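Local structure of putative peptidyl-prolyl cis-trans isomerase Cbf2 (Campylobacter jejuni, 3RFW) at residues A[65-68]-A[69-73]; A[44-47]-A[48-52]; A[214-217]-A[218-222]; A[18-21]-A[22-25]. The protein probably catalyses the cis-trans isomerisation of peptide bonds preceding proline and is a SurA-like chaperone of a human pathogen. All coordinates share one frame; numbering follows the deposited sequence.

Contact 1 (A[65-68]-A[69-73])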
loop_
_atom_site.group_PDB
_atom_site.type_symbol
_atom_site.label_atom_id
_atom_site.label_comp_id
_atom_site.label_asym_id
_atom_site.label_seq_id
_atom_site.Cartn_x
_atom_site.Cartn_y
_atom_site.Cartn_z
ATOM N N TYR A 65 23.617 -11.194 -21.370
ATOM C CA TYR A 65 24.255 -9.888 -21.272
ATOM C C TYR A 65 24.001 -9.034 -22.527
ATOM O O TYR A 65 23.577 -7.888 -22.427
ATOM C CB TYR A 65 25.743 -10.045 -21.018
ATOM C CG TYR A 65 26.508 -8.744 -21.046
ATOM C CD1 TYR A 65 26.528 -7.907 -19.934
ATOM C CD2 TYR A 65 27.204 -8.346 -22.191
ATOM C CE1 TYR A 65 27.217 -6.686 -19.966
ATOM C CE2 TYR A 65 27.889 -7.146 -22.229
ATOM C CZ TYR A 65 27.895 -6.335 -21.101
ATOM O OH TYR A 65 28.568 -5.146 -21.116
ATOM N N THR A 66 24.271 -9.583 -23.710
ATOM C CA THR A 66 24.334 -8.736 -24.912
ATOM C C THR A 66 22.944 -8.235 -25.293
ATOM O O THR A 66 22.763 -7.084 -25.687
ATOM C CB THR A 66 24.888 -9.488 -26.126
ATOM O OG1 THR A 66 24.135 -10.677 -26.318
ATOM C CG2 THR A 66 26.361 -9.805 -25.990
ATOM N N LYS A 67 21.954 -9.089 -25.114
ATOM C CA LYS A 67 20.581 -8.751 -25.392
ATOM C C LYS A 67 20.028 -7.708 -24.406
ATOM O O LYS A 67 19.249 -6.834 -24.799
ATOM C CB LYS A 67 19.747 -10.023 -25.352
ATOM C CG LYS A 67 18.300 -9.866 -25.749
ATOM C CD LYS A 67 17.739 -11.238 -26.124
ATOM C CE LYS A 67 16.321 -11.423 -25.599
ATOM N NZ LYS A 67 16.272 -11.534 -24.111
ATOM N N GLU A 68 20.446 -7.755 -23.141
ATOM C CA GLU A 68 19.969 -6.744 -22.205
ATOM C C GLU A 68 20.729 -5.452 -22.335
ATOM O O GLU A 68 20.174 -4.388 -22.154
ATOM C CB GLU A 68 19.969 -7.253 -20.764
ATOM C CG GLU A 68 18.936 -8.383 -20.547
ATOM C CD GLU A 68 17.511 -7.993 -20.971
ATOM O OE1 GLU A 68 17.010 -6.941 -20.489
ATOM O OE2 GLU A 68 16.886 -8.764 -21.752
ATOM N N LEU A 69 21.990 -5.542 -22.710
ATOM C CA LEU A 69 22.748 -4.360 -23.003
ATOM C C LEU A 69 22.208 -3.647 -24.255
ATOM O O LEU A 69 22.162 -2.413 -24.260
ATOM C CB LEU A 69 24.230 -4.674 -23.185
ATOM C CG LEU A 69 25.111 -3.497 -23.578
ATOM C CD1 LEU A 69 25.067 -2.437 -22.517
ATOM C CD2 LEU A 69 26.538 -3.933 -23.928
ATOM N N ASP A 70 21.829 -4.400 -25.299
ATOM C CA ASP A 70 21.211 -3.770 -26.491
ATOM C C ASP A 70 19.948 -3.040 -26.070
ATOM O O ASP A 70 19.727 -1.920 -26.496
ATOM C CB ASP A 70 20.858 -4.779 -27.596
ATOM C CG ASP A 70 22.073 -5.245 -28.379
ATOM O OD1 ASP A 70 23.122 -4.549 -28.348
ATOM O OD2 ASP A 70 22.014 -6.362 -28.945
ATOM N N ARG A 71 19.140 -3.671 -25.218
ATOM C CA ARG A 71 17.905 -3.079 -24.752
ATOM C C ARG A 71 18.176 -1.802 -23.950
ATOM O O ARG A 71 17.541 -0.784 -24.185
ATOM C CB ARG A 71 17.119 -4.092 -23.904
ATOM C CG ARG A 71 15.695 -3.660 -23.569
ATOM C CD ARG A 71 14.981 -4.595 -22.564
ATOM N NE ARG A 71 15.220 -6.016 -22.835
ATOM C CZ ARG A 71 14.529 -6.785 -23.683
ATOM N NH1 ARG A 71 13.531 -6.294 -24.406
ATOM N NH2 ARG A 71 14.874 -8.061 -23.837
ATOM N N ALA A 72 19.113 -1.863 -22.997
ATOM C CA ALA A 72 19.437 -0.709 -22.148
ATOM C C ALA A 72 19.954 0.442 -23.002
ATOM O O ALA A 72 19.660 1.614 -22.763
ATOM C CB ALA A 72 20.541 -1.108 -21.042
ATOM N N LYS A 73 20.804 0.126 -23.950
ATOM C CA LYS A 73 21.387 1.173 -24.787
ATOM C C LYS A 73 20.282 1.986 -25.555
ATOM O O LYS A 73 20.234 3.220 -25.463
ATOM C CB LYS A 73 22.393 0.483 -25.713
ATOM C CG LYS A 73 22.846 1.218 -26.951
ATOM C CD LYS A 73 24.275 0.774 -27.285
ATOM C CE LYS A 73 24.409 0.279 -28.722
ATOM N NZ LYS A 73 23.698 -1.022 -28.903
HETATM O O HOH W 1 24.920 -5.919 -26.920
#

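Contact 2 (A[44-47]-A[48-52])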
loop_
_atom_site.group_PDB
_atom_site.type_symbol
_atom_site.label_atom_id
_atom_site.label_comp_id
_atom_site.label_asym_id
_atom_site.label_seq_id
_atom_site.Cartn_x
_atom_site.Cartn_y
_atom_site.Cartn_z
ATOM N N TYR A 44 32.529 -1.259 -3.326
ATOM C CA TYR A 44 32.843 -0.916 -4.713
ATOM C C TYR A 44 33.935 -1.814 -5.271
ATOM O O TYR A 44 33.812 -2.349 -6.394
ATOM C CB TYR A 44 33.257 0.564 -4.830
ATOM C CG TYR A 44 33.672 0.955 -6.246
ATOM C CD1 TYR A 44 34.997 0.826 -6.664
ATOM C CD2 TYR A 44 32.715 1.301 -7.203
ATOM C CE1 TYR A 44 35.368 1.019 -7.989
ATOM C CE2 TYR A 44 33.085 1.553 -8.537
ATOM C CZ TYR A 44 34.408 1.426 -8.920
ATOM O OH TYR A 44 34.779 1.713 -10.225
ATOM N N ILE A 45 34.932 -2.102 -4.430
ATOM C CA ILE A 45 36.016 -3.047 -4.783
ATOM C C ILE A 45 35.460 -4.452 -5.032
ATOM O O ILE A 45 35.842 -5.164 -5.964
ATOM C CB ILE A 45 37.101 -3.058 -3.633
ATOM C CG1 ILE A 45 37.897 -1.739 -3.684
ATOM C CG2 ILE A 45 37.996 -4.277 -3.775
ATOM C CD1 ILE A 45 38.704 -1.406 -2.439
ATOM N N MET A 46 34.488 -4.836 -4.228
ATOM C CA MET A 46 33.845 -6.141 -4.395
ATOM C C MET A 46 33.088 -6.199 -5.723
ATOM O O MET A 46 33.212 -7.182 -6.480
ATOM C CB MET A 46 32.913 -6.430 -3.203
ATOM C CG MET A 46 31.922 -7.592 -3.418
ATOM S SD MET A 46 32.843 -9.132 -3.260
ATOM C CE MET A 46 33.179 -9.021 -1.491
ATOM N N GLN A 47 32.316 -5.151 -6.010
ATOM C CA GLN A 47 31.696 -4.956 -7.347
ATOM C C GLN A 47 32.754 -5.009 -8.458
ATOM O O GLN A 47 32.635 -5.760 -9.379
ATOM C CB GLN A 47 30.903 -3.617 -7.380
ATOM C CG GLN A 47 30.226 -3.240 -8.731
ATOM C CD GLN A 47 31.101 -2.352 -9.650
ATOM O OE1 GLN A 47 32.178 -1.861 -9.266
ATOM N NE2 GLN A 47 30.612 -2.112 -10.853
ATOM N N ASP A 48 33.900 -4.405 -8.226
ATOM C CA ASP A 48 34.933 -4.399 -9.251
ATOM C C ASP A 48 35.522 -5.762 -9.539
ATOM O O ASP A 48 35.780 -6.139 -10.696
ATOM C CB ASP A 48 36.016 -3.416 -8.890
ATOM C CG ASP A 48 36.994 -3.196 -10.028
ATOM O OD1 ASP A 48 36.641 -2.473 -10.981
ATOM O OD2 ASP A 48 38.108 -3.769 -9.975
ATOM N N LEU A 49 35.589 -6.571 -8.492
ATOM C CA LEU A 49 36.214 -7.870 -8.594
ATOM C C LEU A 49 35.219 -8.826 -9.177
ATOM O O LEU A 49 35.599 -9.764 -9.831
ATOM C CB LEU A 49 36.687 -8.373 -7.207
ATOM C CG LEU A 49 37.930 -7.624 -6.679
ATOM C CD1 LEU A 49 38.223 -7.926 -5.181
ATOM C CD2 LEU A 49 39.164 -7.939 -7.529
ATOM N N ILE A 50 33.937 -8.614 -8.923
ATOM C CA ILE A 50 32.935 -9.472 -9.546
ATOM C C ILE A 50 32.943 -9.201 -11.080
ATOM O O ILE A 50 32.860 -10.122 -11.887
ATOM C CB ILE A 50 31.557 -9.196 -8.979
ATOM C CG1 ILE A 50 31.413 -9.822 -7.589
ATOM C CG2 ILE A 50 30.505 -9.699 -9.956
ATOM C CD1 ILE A 50 30.328 -9.238 -6.740
ATOM N N LEU A 51 33.116 -7.943 -11.466
ATOM C CA LEU A 51 33.228 -7.593 -12.915
ATOM C C LEU A 51 34.418 -8.295 -13.578
ATOM O O LEU A 51 34.278 -8.893 -14.633
ATOM C CB LEU A 51 33.381 -6.067 -13.096
ATOM C CG LEU A 51 32.139 -5.178 -12.876
ATOM C CD1 LEU A 51 32.515 -3.704 -12.935
ATOM C CD2 LEU A 51 30.969 -5.471 -13.872
ATOM N N GLN A 52 35.584 -8.237 -12.929
ATOM C CA GLN A 52 36.776 -8.933 -13.419
ATOM C C GLN A 52 36.575 -10.427 -13.497
ATOM O O GLN A 52 36.982 -11.073 -14.454
ATOM C CB GLN A 52 37.979 -8.621 -12.529
ATOM C CG GLN A 52 38.348 -7.137 -12.483
ATOM C CD GLN A 52 39.659 -6.901 -11.740
ATOM O OE1 GLN A 52 39.802 -5.965 -10.921
ATOM N NE2 GLN A 52 40.629 -7.739 -12.038
HETATM O O HOH W 2 34.412 -0.927 -11.252
#

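Contact 3 (A[214-217]-A[218-222])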
loop_
_atom_site.group_PDB
_atom_site.type_symbol
_atom_site.label_atom_id
_atom_site.label_comp_id
_atom_site.label_asym_id
_atom_site.label_seq_id
_atom_site.Cartn_x
_atom_site.Cartn_y
_atom_site.Cartn_z
ATOM N N ILE A 214 -10.691 27.093 -1.248
ATOM C CA ILE A 214 -9.241 26.888 -1.299
ATOM C C ILE A 214 -8.523 28.028 -2.004
ATOM O O ILE A 214 -8.971 28.508 -3.053
ATOM C CB ILE A 214 -8.903 25.506 -1.932
ATOM C CG1 ILE A 214 -9.618 24.400 -1.146
ATOM C CG2 ILE A 214 -7.402 25.269 -1.932
ATOM C CD1 ILE A 214 -9.709 23.045 -1.853
ATOM N N LYS A 215 -7.464 28.529 -1.383
ATOM C CA LYS A 215 -6.711 29.671 -1.901
ATOM C C LYS A 215 -5.661 29.253 -2.937
ATOM O O LYS A 215 -5.088 28.170 -2.843
ATOM C CB LYS A 215 -6.005 30.420 -0.759
ATOM C CG LYS A 215 -6.857 31.521 -0.074
ATOM C CD LYS A 215 -6.273 31.948 1.281
ATOM C CE LYS A 215 -7.285 32.775 2.098
ATOM N NZ LYS A 215 -6.635 33.837 2.943
ATOM N N PHE A 216 -5.325 30.188 -3.826
ATOM C CA PHE A 216 -4.368 29.968 -4.897
ATOM C C PHE A 216 -3.042 29.436 -4.359
ATOM O O PHE A 216 -2.510 28.450 -4.866
ATOM C CB PHE A 216 -4.146 31.265 -5.683
ATOM C CG PHE A 216 -3.132 31.143 -6.816
ATOM C CD1 PHE A 216 -3.322 30.230 -7.844
ATOM C CD2 PHE A 216 -2.043 32.010 -6.889
ATOM C CE1 PHE A 216 -2.443 30.164 -8.919
ATOM C CE2 PHE A 216 -1.143 31.940 -7.948
ATOM C CZ PHE A 216 -1.345 31.004 -8.966
ATOM N N ASP A 217 -2.532 30.057 -3.303
ATOM C CA ASP A 217 -1.264 29.621 -2.721
ATOM C C ASP A 217 -1.254 28.170 -2.233
ATOM O O ASP A 217 -0.214 27.532 -2.188
ATOM C CB ASP A 217 -0.806 30.577 -1.617
ATOM C CG ASP A 217 -0.073 31.790 -2.175
ATOM O OD1 ASP A 217 1.015 32.122 -1.659
ATOM O OD2 ASP A 217 -0.537 32.349 -3.194
ATOM N N GLU A 218 -2.419 27.650 -1.894
ATOM C CA GLU A 218 -2.513 26.296 -1.418
ATOM C C GLU A 218 -2.344 25.311 -2.576
ATOM O O GLU A 218 -1.793 24.232 -2.399
ATOM C CB GLU A 218 -3.853 26.078 -0.714
ATOM C CG GLU A 218 -4.179 27.137 0.354
ATOM C CD GLU A 218 -5.436 26.794 1.182
ATOM O OE1 GLU A 218 -6.351 27.656 1.259
ATOM O OE2 GLU A 218 -5.513 25.655 1.723
ATOM N N VAL A 219 -2.834 25.674 -3.756
ATOM C CA VAL A 219 -2.945 24.720 -4.850
ATOM C C VAL A 219 -2.024 25.045 -6.042
ATOM O O VAL A 219 -2.051 24.345 -7.046
ATOM C CB VAL A 219 -4.397 24.635 -5.349
ATOM C CG1 VAL A 219 -4.464 23.777 -6.561
ATOM C CG2 VAL A 219 -5.298 24.041 -4.284
ATOM N N LYS A 220 -1.265 26.135 -5.968
ATOM C CA LYS A 220 -0.609 26.650 -7.179
ATOM C C LYS A 220 0.484 25.733 -7.720
ATOM O O LYS A 220 0.623 25.592 -8.936
ATOM C CB LYS A 220 -0.096 28.089 -7.014
ATOM C CG LYS A 220 1.088 28.222 -6.094
ATOM C CD LYS A 220 1.444 29.682 -5.812
ATOM C CE LYS A 220 1.858 29.852 -4.341
ATOM N NZ LYS A 220 3.172 30.557 -4.167
ATOM N N GLN A 221 1.220 25.077 -6.826
ATOM C CA GLN A 221 2.277 24.155 -7.246
ATOM C C GLN A 221 1.683 22.945 -7.932
ATOM O O GLN A 221 2.091 22.601 -9.033
ATOM C CB GLN A 221 3.158 23.720 -6.070
ATOM C CG GLN A 221 4.456 24.530 -5.921
ATOM C CD GLN A 221 5.320 24.555 -7.172
ATOM O OE1 GLN A 221 5.404 23.576 -7.927
ATOM N NE2 GLN A 221 5.993 25.674 -7.385
ATOM N N GLY A 222 0.658 22.366 -7.314
ATOM C CA GLY A 222 -0.124 21.316 -7.929
ATOM C C GLY A 222 -0.660 21.657 -9.315
ATOM O O GLY A 222 -0.680 20.798 -10.196
#

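Contact 4 (A[18-21]-A[22-25])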
loop_
_atom_site.group_PDB
_atom_site.type_symbol
_atom_site.label_atom_id
_atom_site.label_comp_id
_atom_site.label_asym_id
_atom_site.label_seq_id
_atom_site.Cartn_x
_atom_site.Cartn_y
_atom_site.Cartn_z
ATOM N N GLU A 18 30.956 8.353 -8.024
ATOM C CA GLU A 18 30.017 8.235 -9.132
ATOM C C GLU A 18 29.177 6.980 -9.050
ATOM O O GLU A 18 27.985 6.991 -9.415
ATOM C CB GLU A 18 30.724 8.318 -10.491
ATOM C CG GLU A 18 31.534 9.602 -10.659
ATOM C CD GLU A 18 31.666 10.064 -12.115
ATOM O OE1 GLU A 18 30.733 10.767 -12.583
ATOM O OE2 GLU A 18 32.743 9.821 -12.740
ATOM N N PHE A 19 29.784 5.883 -8.593
ATOM C CA PHE A 19 29.012 4.644 -8.446
ATOM C C PHE A 19 27.872 4.830 -7.423
ATOM O O PHE A 19 26.803 4.279 -7.606
ATOM C CB PHE A 19 29.911 3.465 -8.045
ATOM C CG PHE A 19 29.187 2.151 -7.939
ATOM C CD1 PHE A 19 28.821 1.443 -9.084
ATOM C CD2 PHE A 19 28.886 1.607 -6.689
ATOM C CE1 PHE A 19 28.104 0.258 -8.998
ATOM C CE2 PHE A 19 28.281 0.363 -6.588
ATOM C CZ PHE A 19 27.852 -0.313 -7.746
ATOM N N PHE A 20 28.121 5.560 -6.331
ATOM C CA PHE A 20 27.129 5.636 -5.253
ATOM C C PHE A 20 26.228 6.883 -5.297
ATOM O O PHE A 20 25.292 7.007 -4.512
ATOM C CB PHE A 20 27.784 5.512 -3.872
ATOM C CG PHE A 20 28.260 4.136 -3.559
ATOM C CD1 PHE A 20 27.355 3.110 -3.343
ATOM C CD2 PHE A 20 29.605 3.855 -3.548
ATOM C CE1 PHE A 20 27.801 1.829 -3.087
ATOM C CE2 PHE A 20 30.058 2.583 -3.294
ATOM C CZ PHE A 20 29.152 1.550 -3.097
ATOM N N ALA A 21 26.541 7.822 -6.183
ATOM C CA ALA A 21 25.780 9.070 -6.285
ATOM C C ALA A 21 24.241 8.887 -6.362
ATOM O O ALA A 21 23.515 9.553 -5.650
ATOM C CB ALA A 21 26.303 9.938 -7.435
ATOM N N PRO A 22 23.762 7.900 -7.123
ATOM C CA PRO A 22 22.316 7.638 -7.091
ATOM C C PRO A 22 21.806 7.373 -5.676
ATOM O O PRO A 22 20.821 7.986 -5.253
ATOM C CB PRO A 22 22.157 6.372 -7.943
ATOM C CG PRO A 22 23.354 6.409 -8.881
ATOM C CD PRO A 22 24.471 7.052 -8.100
ATOM N N MET A 23 22.487 6.498 -4.948
ATOM C CA MET A 23 22.059 6.114 -3.604
ATOM C C MET A 23 22.246 7.238 -2.588
ATOM O O MET A 23 21.609 7.232 -1.550
ATOM C CB MET A 23 22.793 4.847 -3.119
ATOM C CG MET A 23 22.700 4.594 -1.596
ATOM S SD MET A 23 24.194 3.929 -0.779
ATOM C CE MET A 23 24.158 4.782 0.805
ATOM N N LEU A 24 23.171 8.158 -2.846
ATOM C CA LEU A 24 23.487 9.177 -1.853
ATOM C C LEU A 24 22.486 10.332 -1.891
ATOM O O LEU A 24 22.435 11.122 -0.979
ATOM C CB LEU A 24 24.922 9.692 -2.021
ATOM C CG LEU A 24 26.026 8.662 -1.763
ATOM C CD1 LEU A 24 27.399 9.157 -2.260
ATOM C CD2 LEU A 24 26.086 8.385 -0.260
ATOM N N ARG A 25 21.735 10.441 -2.985
ATOM C CA ARG A 25 20.652 11.416 -3.115
ATOM C C ARG A 25 21.139 12.831 -2.853
ATOM O O ARG A 25 20.456 13.618 -2.197
ATOM C CB ARG A 25 19.471 11.070 -2.194
ATOM C CG ARG A 25 18.663 9.865 -2.681
ATOM C CD ARG A 25 17.507 9.534 -1.747
ATOM N NE ARG A 25 16.315 10.329 -2.051
ATOM C CZ ARG A 25 15.646 11.057 -1.157
ATOM N NH1 ARG A 25 16.026 11.076 0.119
ATOM N NH2 ARG A 25 14.590 11.763 -1.540
#

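Contact 1 (A[65-68]-A[69-73])
Glu-68 and Arg-71 form an intrahelical i, i+3 salt bridge near the start of helix 63-86. The two side chains run alongside each other, and Arg-71 grips the carboxylate side-on with two nitrogens. NE reaches Glu-68 OE1 at 3.1 Å, while Arg-71 NH2 meets Glu-68 OE2 at 3.0 Å. Both oxygens are approached from the syn side but out of the carboxylate plane, and the two flat groups are turned 22° apart, so the fork is close to coplanar without being exactly flat. A bend in the Glu-68 chain at chi2 (-55°) brings the carboxylate alongside the arginine of the next turn. Lys-67 extends the pair to a network: its NZ lies 3.7 Å from Glu-68 OE2, a long salt bridge, at the in-plane edge of the guanidinium. Glu-68 OE2 thus has two cationic groups close by, which would be expected to favour the ionised form. The backbone here is regular alpha-helix, with i to i+4 bonds running from Leu-69 N to Tyr-65 O (2.8 Å) through to Ala-72 N to Glu-68 O. On another side of the helix, water 1 donates both to Thr-66 O and to Asp-70 OD1, each at 2.7 Å, bridging two acceptors. Tyr-65 and Leu-69 point the same way, and Leu-69 CD2 approaches the phenol obliquely, 3.9 Å from Tyr-65 CE2. The second subunit faces this turn: Glu-18 O of that chain accepts a hydrogen bond from Arg-71 NH1, and Tyr-65 packs on its Lys-73.

Contact 2 (A[44-47]-A[48-52])
Helical i to i+4 bonds join Tyr-44 to Asp-48, Ile-45 to Leu-49, Met-46 to Ile-50 and Gln-47 to Leu-51 in helix 34-56, the shortest being Asp-48 N to Tyr-44 O at 2.8 Å. Two apolar pairs follow the same spacing. Ile-45 and Leu-49 lie side by side, Ile-45 CG2 standing 3.9 Å from Leu-49 CD1; CG2 is the branch anti to the backbone N, CG1 lying anti to the carbonyl carbon (chi1 -73°). Met-46 and Ile-50 instead slant across each other, and the contact is made by Met-46 CG against Ile-50 CD1 at 4.0 Å. Leu-49 and Ile-45 reach Val-6 of strand 2-6, Ile-45 also touching Tyr-251 of the second subunit, while Met-46 packs on Gly-240 and Ile-50 on Tyr-81 of that subunit. On the polar side, water 2 donates to Tyr-44 OH at 2.9 Å and to Asp-48 OD1 at 2.7 Å. Glu-15 OE2 also hydrogen-bonds Tyr-44 OH, and the tyrosine ring meets Phe-19 edge-to-face. The buried phenol is therefore fixed at its polar end by a carboxylate and a water, and the water carries that link on to a second carboxylate, Asp-48.

Contact 3 (A[214-217]-A[218-222])
Lys-215 O is approached by two backbone donors at the N-terminus of helix 216-246: Glu-218 N at 2.9 Å, from above the carbonyl plane, and Val-219 N in a weak bond at 3.5 Å. Lys-215 is the N-cap, and one half of a capping box closes back on it, for Lys-215 N donates to Glu-218 OE1 at 3.0 Å with an N-H...O angle of 167°. The glutamate is extended beyond CG and accepts this bond from above its carboxylate plane. A hydrophobic staple spans the same turn. Ile-214, just before the N-cap, sets CG2 against Val-219 CG2 at 3.4 Å, tighter than usual carbon contact, the two side chains crossing nearly at right angles. Further round, Lys-220 lays its aliphatic root over one face of the Phe-216 ring, a CH-pi contact in which CB is 3.8 Å from the ring centroid. Phe-216 also touches Val-96 and Lys-97 of helix 93-103, and Ile-214 O accepts a bond from Tyr-100 OH, so the cap is tied to that helix. The rest of the lysine turns along Asp-217, bringing Lys-220 CE to 3.5 Å from Asp-217 CG and Lys-220 NZ to 3.7 Å from Asp-217 OD1, a long salt bridge.

Contact 4 (A[18-21]-A[22-25])
Phe-20 meets Met-23 and Leu-24 in the last turn of helix 13-24, which a proline kinks just before it ends. Among the apolar contacts, Met-23 lies alongside Phe-20 and makes a Met-aromatic contact, its SD 4.2 Å from Phe-20 CD1. The sulfur comes in obliquely, 61° from the ring normal. Leu-24 approaches the root of the same residue, Leu-24 CD1 lying 4.0 Å from Phe-20 CB. Within residues 18-21, Phe-19 CD2 stands over the centre of the Phe-20 ring. The buried phenyl also packs on Leu-40 and Gln-43, joining this short helix to helix 34-56. Backbone bonding is uneven. Leu-24 N donates to Phe-20 O at 2.9 Å, and weakly to Ala-21 O as well; Arg-25 N reaches Ala-21 O in another weak bond of 3.3 Å. Pro-22 has no N-H to give to Glu-18 O, and its CD occupies the donor's place, 3.8 Å from that oxygen. Arg-71 of the second subunit, which donates a hydrogen bond to the same oxygen, also packs on Pro-22. Arg-25 then leaves the helix with positive phi (55°), so the chain turns away after Leu-24. Steric crowding at the proline shows in Ala-21 CB, which is only 3.5 Å from Pro-22 CD.

Contacts 2 and 4 touch directly, their centres about 17 Å apart: Tyr-44 CD2 lies 3.6 Å from Phe-19 CB, so helices 34-56 and 13-24 share one packed interface. Contact 1, on the next helix, does not touch contact 4 within the chain, the nearest atoms being about 13 Å apart. The dimer joins them: the Glu-18 carbonyl that Pro-22 leaves without its helical donor meets Arg-71 of the other subunit. Contact 2 also faces that subunit, through residues of its helices 63-86 and 216-246. Contact 3 is centred about 44 Å from contact 1 and 49 Å from contact 2; it starts helix 216-246 directly after strand 199-213 of the four-stranded sheet, largely within the PpiC-type isomerase region.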